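Local coordinates for protein hemoglobin chain d1 (Lumbricus terrestris, PDB 1X9F) that probably carries oxygen as a heme-containing subunit of the large extracellular hemoglobin of the earthworm, at residues R33-D38 against L108-H113; L8-Q13 against G126-C131. All blocks are in the same frame, centred on the assembly; numbering follows the deposited sequence.

How the contacts relate
From the N terminus, helix 4-18 comes first and supplies residues 8-13 of contact 2. Helix 21-38 follows it directly and gives residues 33-38 of contact 1. The chain then runs through helices 57-75 and 80-95 before helix 101-119 returns with residues 108-113, closing the loop of contact 1. Helix 125-139 comes next, and its residues 126-131 close the longer loop of contact 2, so contact 1 is nested inside contact 2. Their centres lie about 18 Å apart. The two meet where Leu112 of helix 101-119 packs on Trp128 and His129 of helix 125-139. Together they tie the first two helices of the globin fold to its last two.

Contact 1 of 2, residues R33-D38 against L108-H113; sequences RDIIDD and LKHLLH
His110 and Ile35 meet because of their first torsions. Each places its next carbon, CG in His110 (chi1 -76°) and CG1 in Ile35, anti to its own carbonyl carbon. The imidazole thereby reaches across to helix 21-38, and CG1 of Ile35 lies 3.6 Å from CB of His110. This pairs helices B and G of the globin fold, 21-38 and 101-119. The axes of the two segments make 136°, nearer antiparallel than parallel.

The imidazole lies on the backbone of the other helix. CA of Ile35 sits over the ring centre, 4.0 Å from the centroid, in a CH-pi contact. The carbonyl carbon of Asp34 lies over the same face, nearer the rim. CD of Lys109 lies over the rim of the opposite face. CB of Asp34 approaches CD2 of His110 at 3.5 Å. The ring's ND1 is hydrogen-bonded to the backbone oxygen of Ile106, one turn back in its own helix, which helps to fix its rotation.

Ile35 also packs on Phe107 and lies about 6 Å from the bound heme by its side chain. At the His113 end the contact meets a subunit boundary, where His113 packs on Asp37 of another copy of this protein.

Asp38 and Lys109 close the end of the contact with a salt bridge. The lysine chain bends at chi2 and chi3. Its NZ stands 2.8 Å from OD1 of Asp38, on the syn side and 34° out of the carboxylate plane. The same OD1 lies near the plane of the His110 ring at its edge, 3.3 Å from CE1.

Contact 2 of 2, residues L8-Q13 against G126-C131; sequences LKVKLQ and GAWHDC
Val10 and Trp128 form the centre of this contact, and both are buried. They lie where the first and last helices of the globin fold cross, A and H in globin terms. CG1 of Val10 stands over one face of the indole, 3.8 Å from the centroid of the six-membered ring, a CH-pi contact. The other methyl, CG2, packs 3.8 Å from CB of Cys131 and 4.2 Å from CB of Ala127. One methyl thus lies on the indole, the other against the helix that bears it and the root of the ring.

Gln13 meets the indole at its edge. NE1 of Trp128 donates a hydrogen bond to OE1 of Gln13, 3.0 Å long. It is bent to 142° at the hydrogen. The acceptor lies close to the ring plane. The donor meets a lone pair in the carbonyl plane, although the amide and ring planes are 32° apart. CG of Gln13 is anti to its carbonyl carbon, and the chain beyond is extended, which carries the amide to this edge. A phenylalanine at Trp128 would probably leave OE1 of Gln13 without this donor and shrink the surface beneath CG1 of Val10.

The amide is itself held: OE1 also accepts from N of Asp124, and NE2 bonds to O of His122 and to Asp129 of the Globin III chain. Lys9 makes a salt bridge with Asp124, while the disulfide from Cys131 ties helix 125-139 to Cys2, just ahead of helix 4-18, as in annelid extracellular globins.

The axes of the two short segments approach to 9.0 Å at 104°. Helix 57-75 lends Ile74 to Val10 and Trp128, and helix 101-119 packs on the indole through Leu115.

Contact 1 of 2, residues R33-D38 against L108-H113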
ATOM      1  N   ARG D  33     -14.720  -8.442 -12.780  1.00 28.88           N
ATOM      2  CA  ARG D  33     -14.726  -9.532 -11.828  1.00 29.76           C
ATOM      3  C   ARG D  33     -15.819  -9.329 -10.791  1.00 32.23           C
ATOM      4  O   ARG D  33     -16.543 -10.269 -10.463  1.00 32.64           O
ATOM      5  CB  ARG D  33     -13.385  -9.687 -11.140  1.00 29.66           C
ATOM      6  CG  ARG D  33     -13.314 -10.998 -10.401  1.00 32.31           C
ATOM      7  CD  ARG D  33     -12.027 -11.228  -9.695  1.00 39.33           C
ATOM      8  NE  ARG D  33     -11.817 -10.246  -8.640  1.00 42.68           N
ATOM      9  CZ  ARG D  33     -10.772 -10.250  -7.827  1.00 49.40           C
ATOM     10  NH1 ARG D  33      -9.835 -11.186  -7.941  1.00 50.73           N
ATOM     11  NH2 ARG D  33     -10.658  -9.317  -6.890  1.00 46.44           N
ATOM     12  N   ASP D  34     -15.934  -8.098 -10.292  1.00 33.06           N
ATOM     13  CA  ASP D  34     -16.990  -7.717  -9.357  1.00 33.25           C
ATOM     14  C   ASP D  34     -18.368  -7.978  -9.948  1.00 32.86           C
ATOM     15  O   ASP D  34     -19.204  -8.631  -9.321  1.00 34.23           O
ATOM     16  CB  ASP D  34     -16.868  -6.237  -8.986  1.00 34.82           C
ATOM     17  CG  ASP D  34     -15.840  -5.976  -7.892  1.00 38.47           C
ATOM     18  OD1 ASP D  34     -15.062  -6.891  -7.535  1.00 40.49           O
ATOM     19  OD2 ASP D  34     -15.736  -4.863  -7.331  1.00 44.32           O
ATOM     20  N   ILE D  35     -18.586  -7.462 -11.157  1.00 32.97           N
ATOM     21  CA  ILE D  35     -19.845  -7.611 -11.879  1.00 33.12           C
ATOM     22  C   ILE D  35     -20.218  -9.083 -12.052  1.00 35.36           C
ATOM     23  O   ILE D  35     -21.285  -9.515 -11.604  1.00 36.59           O
ATOM     24  CB  ILE D  35     -19.760  -6.888 -13.246  1.00 32.54           C
ATOM     25  CG1 ILE D  35     -19.767  -5.369 -13.044  1.00 30.10           C
ATOM     26  CG2 ILE D  35     -20.899  -7.314 -14.168  1.00 30.77           C
ATOM     27  CD1 ILE D  35     -19.576  -4.555 -14.319  1.00 33.48           C
ATOM     28  N   ILE D  36     -19.330  -9.848 -12.679  1.00 35.67           N
ATOM     29  CA  ILE D  36     -19.589 -11.264 -12.959  1.00 37.67           C
ATOM     30  C   ILE D  36     -19.665 -12.128 -11.694  1.00 39.67           C
ATOM     31  O   ILE D  36     -20.316 -13.178 -11.692  1.00 37.79           O
ATOM     32  CB  ILE D  36     -18.540 -11.809 -13.957  1.00 37.48           C
ATOM     33  CG1 ILE D  36     -18.725 -11.149 -15.329  1.00 34.18           C
ATOM     34  CG2 ILE D  36     -18.609 -13.336 -14.062  1.00 34.05           C
ATOM     35  CD1 ILE D  36     -17.492 -11.192 -16.216  1.00 34.28           C
ATOM     36  N   ASP D  37     -19.003 -11.688 -10.626  1.00 42.82           N
ATOM     37  CA  ASP D  37     -19.108 -12.348  -9.331  1.00 45.01           C
ATOM     38  C   ASP D  37     -20.531 -12.210  -8.819  1.00 46.32           C
ATOM     39  O   ASP D  37     -21.131 -13.172  -8.339  1.00 46.39           O
ATOM     40  CB  ASP D  37     -18.165 -11.694  -8.331  1.00 45.27           C
ATOM     41  CG  ASP D  37     -17.263 -12.692  -7.661  1.00 55.28           C
ATOM     42  OD1 ASP D  37     -17.604 -13.152  -6.549  1.00 65.28           O
ATOM     43  OD2 ASP D  37     -16.194 -13.086  -8.172  1.00 58.11           O
ATOM     44  N   ASP D  38     -21.060 -10.996  -8.938  1.00 48.07           N
ATOM     45  CA  ASP D  38     -22.377 -10.674  -8.425  1.00 49.56           C
ATOM     46  C   ASP D  38     -23.457 -11.231  -9.344  1.00 49.40           C
ATOM     47  O   ASP D  38     -24.521 -11.630  -8.874  1.00 49.67           O
ATOM     48  CB  ASP D  38     -22.527  -9.157  -8.265  1.00 52.21           C
ATOM     49  CG  ASP D  38     -23.848  -8.757  -7.613  1.00 56.70           C
ATOM     50  OD1 ASP D  38     -24.347  -7.649  -7.911  1.00 62.95           O
ATOM     51  OD2 ASP D  38     -24.460  -9.476  -6.793  1.00 60.87           O
ATOM     52  N   LEU D 108     -23.347   0.006 -13.722  1.00 30.68           N
ATOM     53  CA  LEU D 108     -23.236   1.287 -13.055  1.00 29.08           C
ATOM     54  C   LEU D 108     -22.983   1.113 -11.565  1.00 30.09           C
ATOM     55  O   LEU D 108     -22.138   1.808 -11.000  1.00 32.71           O
ATOM     56  CB  LEU D 108     -24.508   2.107 -13.280  1.00 30.21           C
ATOM     57  CG  LEU D 108     -24.586   3.500 -12.640  1.00 34.32           C
ATOM     58  CD1 LEU D 108     -23.430   4.393 -13.077  1.00 31.99           C
ATOM     59  CD2 LEU D 108     -25.921   4.146 -12.977  1.00 32.82           C
ATOM     60  N   LYS D 109     -23.711   0.187 -10.937  1.00 30.00           N
ATOM     61  CA  LYS D 109     -23.550  -0.085  -9.504  1.00 30.33           C
ATOM     62  C   LYS D 109     -22.097  -0.408  -9.175  1.00 27.66           C
ATOM     63  O   LYS D 109     -21.539   0.103  -8.200  1.00 27.96           O
ATOM     64  CB  LYS D 109     -24.455  -1.240  -9.042  1.00 30.24           C
ATOM     65  CG  LYS D 109     -24.568  -1.378  -7.515  1.00 34.25           C
ATOM     66  CD  LYS D 109     -24.227  -2.793  -7.025  1.00 38.53           C
ATOM     67  CE  LYS D 109     -25.344  -3.800  -7.289  1.00 42.02           C
ATOM     68  NZ  LYS D 109     -24.978  -5.174  -6.828  1.00 44.01           N
ATOM     69  N   HIS D 110     -21.489  -1.249 -10.001  1.00 26.75           N
ATOM     70  CA  HIS D 110     -20.129  -1.676  -9.756  1.00 28.50           C
ATOM     71  C   HIS D 110     -19.086  -0.682 -10.228  1.00 28.33           C
ATOM     72  O   HIS D 110     -18.038  -0.553  -9.596  1.00 30.39           O
ATOM     73  CB  HIS D 110     -19.884  -3.040 -10.364  1.00 29.96           C
ATOM     74  CG  HIS D 110     -20.481  -4.157  -9.574  1.00 31.70           C
ATOM     75  ND1 HIS D 110     -21.709  -4.708  -9.873  1.00 36.81           N
ATOM     76  CD2 HIS D 110     -20.019  -4.829  -8.493  1.00 31.16           C
ATOM     77  CE1 HIS D 110     -21.975  -5.674  -9.012  1.00 33.91           C
ATOM     78  NE2 HIS D 110     -20.965  -5.768  -8.165  1.00 31.32           N
ATOM     79  N   LEU D 111     -19.358   0.014 -11.329  1.00 29.61           N
ATOM     80  CA  LEU D 111     -18.493   1.109 -11.740  1.00 25.13           C
ATOM     81  C   LEU D 111     -18.349   2.108 -10.592  1.00 24.43           C
ATOM     82  O   LEU D 111     -17.232   2.468 -10.221  1.00 23.43           O
ATOM     83  CB  LEU D 111     -19.029   1.799 -12.993  1.00 23.43           C
ATOM     84  CG  LEU D 111     -18.198   2.986 -13.489  1.00 27.07           C
ATOM     85  CD1 LEU D 111     -16.789   2.561 -13.930  1.00 24.13           C
ATOM     86  CD2 LEU D 111     -18.930   3.715 -14.610  1.00 16.53           C
ATOM     87  N   LEU D 112     -19.472   2.520 -10.003  1.00 24.09           N
ATOM     88  CA  LEU D 112     -19.450   3.496  -8.911  1.00 26.18           C
ATOM     89  C   LEU D 112     -18.700   2.993  -7.679  1.00 26.45           C
ATOM     90  O   LEU D 112     -17.988   3.758  -7.019  1.00 26.90           O
ATOM     91  CB  LEU D 112     -20.869   3.936  -8.540  1.00 27.92           C
ATOM     92  CG  LEU D 112     -21.635   4.744  -9.592  1.00 29.25           C
ATOM     93  CD1 LEU D 112     -22.913   5.308  -8.984  1.00 31.36           C
ATOM     94  CD2 LEU D 112     -20.802   5.879 -10.167  1.00 27.58           C
ATOM     95  N   HIS D 113     -18.846   1.703  -7.395  1.00 27.79           N
ATOM     96  CA  HIS D 113     -18.194   1.059  -6.261  1.00 27.74           C
ATOM     97  C   HIS D 113     -16.673   0.990  -6.444  1.00 29.24           C
ATOM     98  O   HIS D 113     -15.920   1.343  -5.530  1.00 29.18           O
ATOM     99  CB  HIS D 113     -18.792  -0.333  -6.063  1.00 28.40           C
ATOM    100  CG  HIS D 113     -18.348  -1.010  -4.806  1.00 31.07           C
ATOM    101  ND1 HIS D 113     -17.097  -1.573  -4.669  1.00 36.84           N
ATOM    102  CD2 HIS D 113     -18.990  -1.225  -3.634  1.00 32.29           C
ATOM    103  CE1 HIS D 113     -16.985  -2.098  -3.463  1.00 36.80           C
ATOM    104  NE2 HIS D 113     -18.118  -1.899  -2.815  1.00 35.58           N
TER

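Contact 2 of 2, residues L8-Q13 against G126-C131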
ATOM      1  N   LEU D   8     -18.016  18.318 -15.491  1.00 29.49           N
ATOM      2  CA  LEU D   8     -16.649  18.739 -15.286  1.00 27.61           C
ATOM      3  C   LEU D   8     -15.997  17.877 -14.205  1.00 25.93           C
ATOM      4  O   LEU D   8     -14.876  17.381 -14.383  1.00 24.95           O
ATOM      5  CB  LEU D   8     -16.623  20.225 -14.918  1.00 30.03           C
ATOM      6  CG  LEU D   8     -15.297  20.976 -15.019  1.00 35.55           C
ATOM      7  CD1 LEU D   8     -14.609  21.052 -13.669  1.00 42.62           C
ATOM      8  CD2 LEU D   8     -14.349  20.414 -16.088  1.00 41.51           C
ATOM      9  N   LYS D   9     -16.720  17.685 -13.104  1.00 23.97           N
ATOM     10  CA  LYS D   9     -16.256  16.873 -11.985  1.00 23.28           C
ATOM     11  C   LYS D   9     -15.985  15.451 -12.425  1.00 23.75           C
ATOM     12  O   LYS D   9     -14.953  14.868 -12.087  1.00 23.32           O
ATOM     13  CB  LYS D   9     -17.312  16.855 -10.878  1.00 24.19           C
ATOM     14  CG  LYS D   9     -16.837  16.240  -9.575  1.00 21.35           C
ATOM     15  CD  LYS D   9     -15.650  17.022  -9.025  1.00 24.37           C
ATOM     16  CE  LYS D   9     -15.690  17.097  -7.504  1.00 26.21           C
ATOM     17  NZ  LYS D   9     -16.913  17.793  -7.004  1.00 20.44           N
ATOM     18  N   VAL D  10     -16.932  14.897 -13.175  1.00 23.88           N
ATOM     19  CA  VAL D  10     -16.812  13.539 -13.661  1.00 22.48           C
ATOM     20  C   VAL D  10     -15.616  13.446 -14.588  1.00 23.76           C
ATOM     21  O   VAL D  10     -14.807  12.527 -14.455  1.00 24.62           O
ATOM     22  CB  VAL D  10     -18.094  13.070 -14.360  1.00 20.96           C
ATOM     23  CG1 VAL D  10     -17.845  11.794 -15.167  1.00 19.83           C
ATOM     24  CG2 VAL D  10     -19.183  12.827 -13.325  1.00 22.28           C
ATOM     25  N   LYS D  11     -15.479  14.403 -15.501  1.00 24.54           N
ATOM     26  CA  LYS D  11     -14.327  14.404 -16.404  1.00 25.90           C
ATOM     27  C   LYS D  11     -13.001  14.340 -15.632  1.00 24.46           C
ATOM     28  O   LYS D  11     -12.136  13.519 -15.941  1.00 25.00           O
ATOM     29  CB  LYS D  11     -14.339  15.630 -17.326  1.00 24.09           C
ATOM     30  CG  LYS D  11     -15.496  15.639 -18.347  1.00 23.53           C
ATOM     31  CD  LYS D  11     -15.389  16.947 -19.154  1.00 32.82           C
ATOM     32  CE  LYS D  11     -16.550  17.108 -20.123  1.00 30.30           C
ATOM     33  NZ  LYS D  11     -16.413  16.217 -21.307  1.00 33.95           N
ATOM     34  N   LEU D  12     -12.861  15.207 -14.628  1.00 23.59           N
ATOM     35  CA  LEU D  12     -11.647  15.305 -13.816  1.00 22.82           C
ATOM     36  C   LEU D  12     -11.349  14.037 -13.032  1.00 23.56           C
ATOM     37  O   LEU D  12     -10.220  13.529 -13.055  1.00 21.34           O
ATOM     38  CB  LEU D  12     -11.771  16.484 -12.849  1.00 21.25           C
ATOM     39  CG  LEU D  12     -11.169  17.838 -13.240  1.00 24.72           C
ATOM     40  CD1 LEU D  12     -11.110  18.085 -14.759  1.00 31.94           C
ATOM     41  CD2 LEU D  12     -11.929  18.955 -12.529  1.00 32.06           C
ATOM     42  N   GLN D  13     -12.370  13.527 -12.345  1.00 24.43           N
ATOM     43  CA  GLN D  13     -12.226  12.344 -11.505  1.00 23.45           C
ATOM     44  C   GLN D  13     -11.978  11.099 -12.338  1.00 25.09           C
ATOM     45  O   GLN D  13     -11.273  10.183 -11.906  1.00 27.67           O
ATOM     46  CB  GLN D  13     -13.455  12.153 -10.618  1.00 22.36           C
ATOM     47  CG  GLN D  13     -13.626  13.252  -9.590  1.00 22.11           C
ATOM     48  CD  GLN D  13     -14.463  12.827  -8.407  1.00 22.29           C
ATOM     49  OE1 GLN D  13     -15.486  12.154  -8.561  1.00 26.06           O
ATOM     50  NE2 GLN D  13     -14.032  13.220  -7.218  1.00 24.94           N
ATOM     51  N   GLY D 126     -22.874  11.829  -6.360  1.00 24.11           N
ATOM     52  CA  GLY D 126     -23.991  12.568  -6.944  1.00 20.48           C
ATOM     53  C   GLY D 126     -23.751  12.889  -8.408  1.00 24.28           C
ATOM     54  O   GLY D 126     -24.567  12.549  -9.268  1.00 24.50           O
ATOM     55  N   ALA D 127     -22.615  13.528  -8.687  1.00 24.79           N
ATOM     56  CA  ALA D 127     -22.262  13.917 -10.049  1.00 25.47           C
ATOM     57  C   ALA D 127     -22.147  12.694 -10.944  1.00 25.29           C
ATOM     58  O   ALA D 127     -22.741  12.661 -12.018  1.00 25.22           O
ATOM     59  CB  ALA D 127     -20.972  14.724 -10.066  1.00 23.79           C
ATOM     60  N   TRP D 128     -21.401  11.687 -10.495  1.00 29.49           N
ATOM     61  CA  TRP D 128     -21.253  10.453 -11.265  1.00 31.05           C
ATOM     62  C   TRP D 128     -22.579   9.830 -11.581  1.00 32.66           C
ATOM     63  O   TRP D 128     -22.880   9.560 -12.746  1.00 33.49           O
ATOM     64  CB  TRP D 128     -20.380   9.442 -10.542  1.00 27.41           C
ATOM     65  CG  TRP D 128     -18.993   9.722 -10.804  1.00 26.02           C
ATOM     66  CD1 TRP D 128     -18.196  10.558 -10.096  1.00 26.10           C
ATOM     67  CD2 TRP D 128     -18.209   9.241 -11.899  1.00 24.47           C
ATOM     68  NE1 TRP D 128     -16.945  10.606 -10.657  1.00 30.87           N
ATOM     69  CE2 TRP D 128     -16.927   9.808 -11.771  1.00 25.41           C
ATOM     70  CE3 TRP D 128     -18.452   8.370 -12.972  1.00 21.61           C
ATOM     71  CZ2 TRP D 128     -15.888   9.534 -12.667  1.00 24.27           C
ATOM     72  CZ3 TRP D 128     -17.417   8.104 -13.870  1.00 20.76           C
ATOM     73  CH2 TRP D 128     -16.152   8.684 -13.708  1.00 18.95           C
ATOM     74  N   HIS D 129     -23.376   9.623 -10.541  1.00 35.37           N
ATOM     75  CA  HIS D 129     -24.652   8.966 -10.695  1.00 38.89           C
ATOM     76  C   HIS D 129     -25.555   9.653 -11.700  1.00 38.63           C
ATOM     77  O   HIS D 129     -26.134   8.996 -12.559  1.00 39.11           O
ATOM     78  CB  HIS D 129     -25.363   8.861  -9.363  1.00 42.43           C
ATOM     79  CG  HIS D 129     -26.426   7.820  -9.357  1.00 47.75           C
ATOM     80  ND1 HIS D 129     -26.145   6.485  -9.171  1.00 48.14           N
ATOM     81  CD2 HIS D 129     -27.760   7.904  -9.562  1.00 56.47           C
ATOM     82  CE1 HIS D 129     -27.267   5.791  -9.240  1.00 54.49           C
ATOM     83  NE2 HIS D 129     -28.262   6.629  -9.475  1.00 57.93           N
ATOM     84  N   ASP D 130     -25.688  10.969 -11.579  1.00 39.57           N
ATOM     85  CA  ASP D 130     -26.458  11.729 -12.545  1.00 41.65           C
ATOM     86  C   ASP D 130     -25.883  11.484 -13.928  1.00 43.49           C
ATOM     87  O   ASP D 130     -26.578  11.003 -14.829  1.00 44.30           O
ATOM     88  CB  ASP D 130     -26.398  13.225 -12.225  1.00 42.78           C
ATOM     89  CG  ASP D 130     -27.177  13.592 -10.979  1.00 45.34           C
ATOM     90  OD1 ASP D 130     -27.083  14.759 -10.544  1.00 46.98           O
ATOM     91  OD2 ASP D 130     -27.913  12.789 -10.366  1.00 52.97           O
ATOM     92  N   CYS D 131     -24.589  11.794 -14.056  1.00 44.34           N
ATOM     93  CA  CYS D 131     -23.885  11.835 -15.333  1.00 44.86           C
ATOM     94  C   CYS D 131     -23.820  10.528 -16.123  1.00 41.73           C
ATOM     95  O   CYS D 131     -24.158  10.503 -17.309  1.00 42.44           O
ATOM     96  CB  CYS D 131     -22.471  12.345 -15.092  1.00 45.95           C
ATOM     97  SG  CYS D 131     -22.066  13.767 -16.105  1.00 61.51           S
TER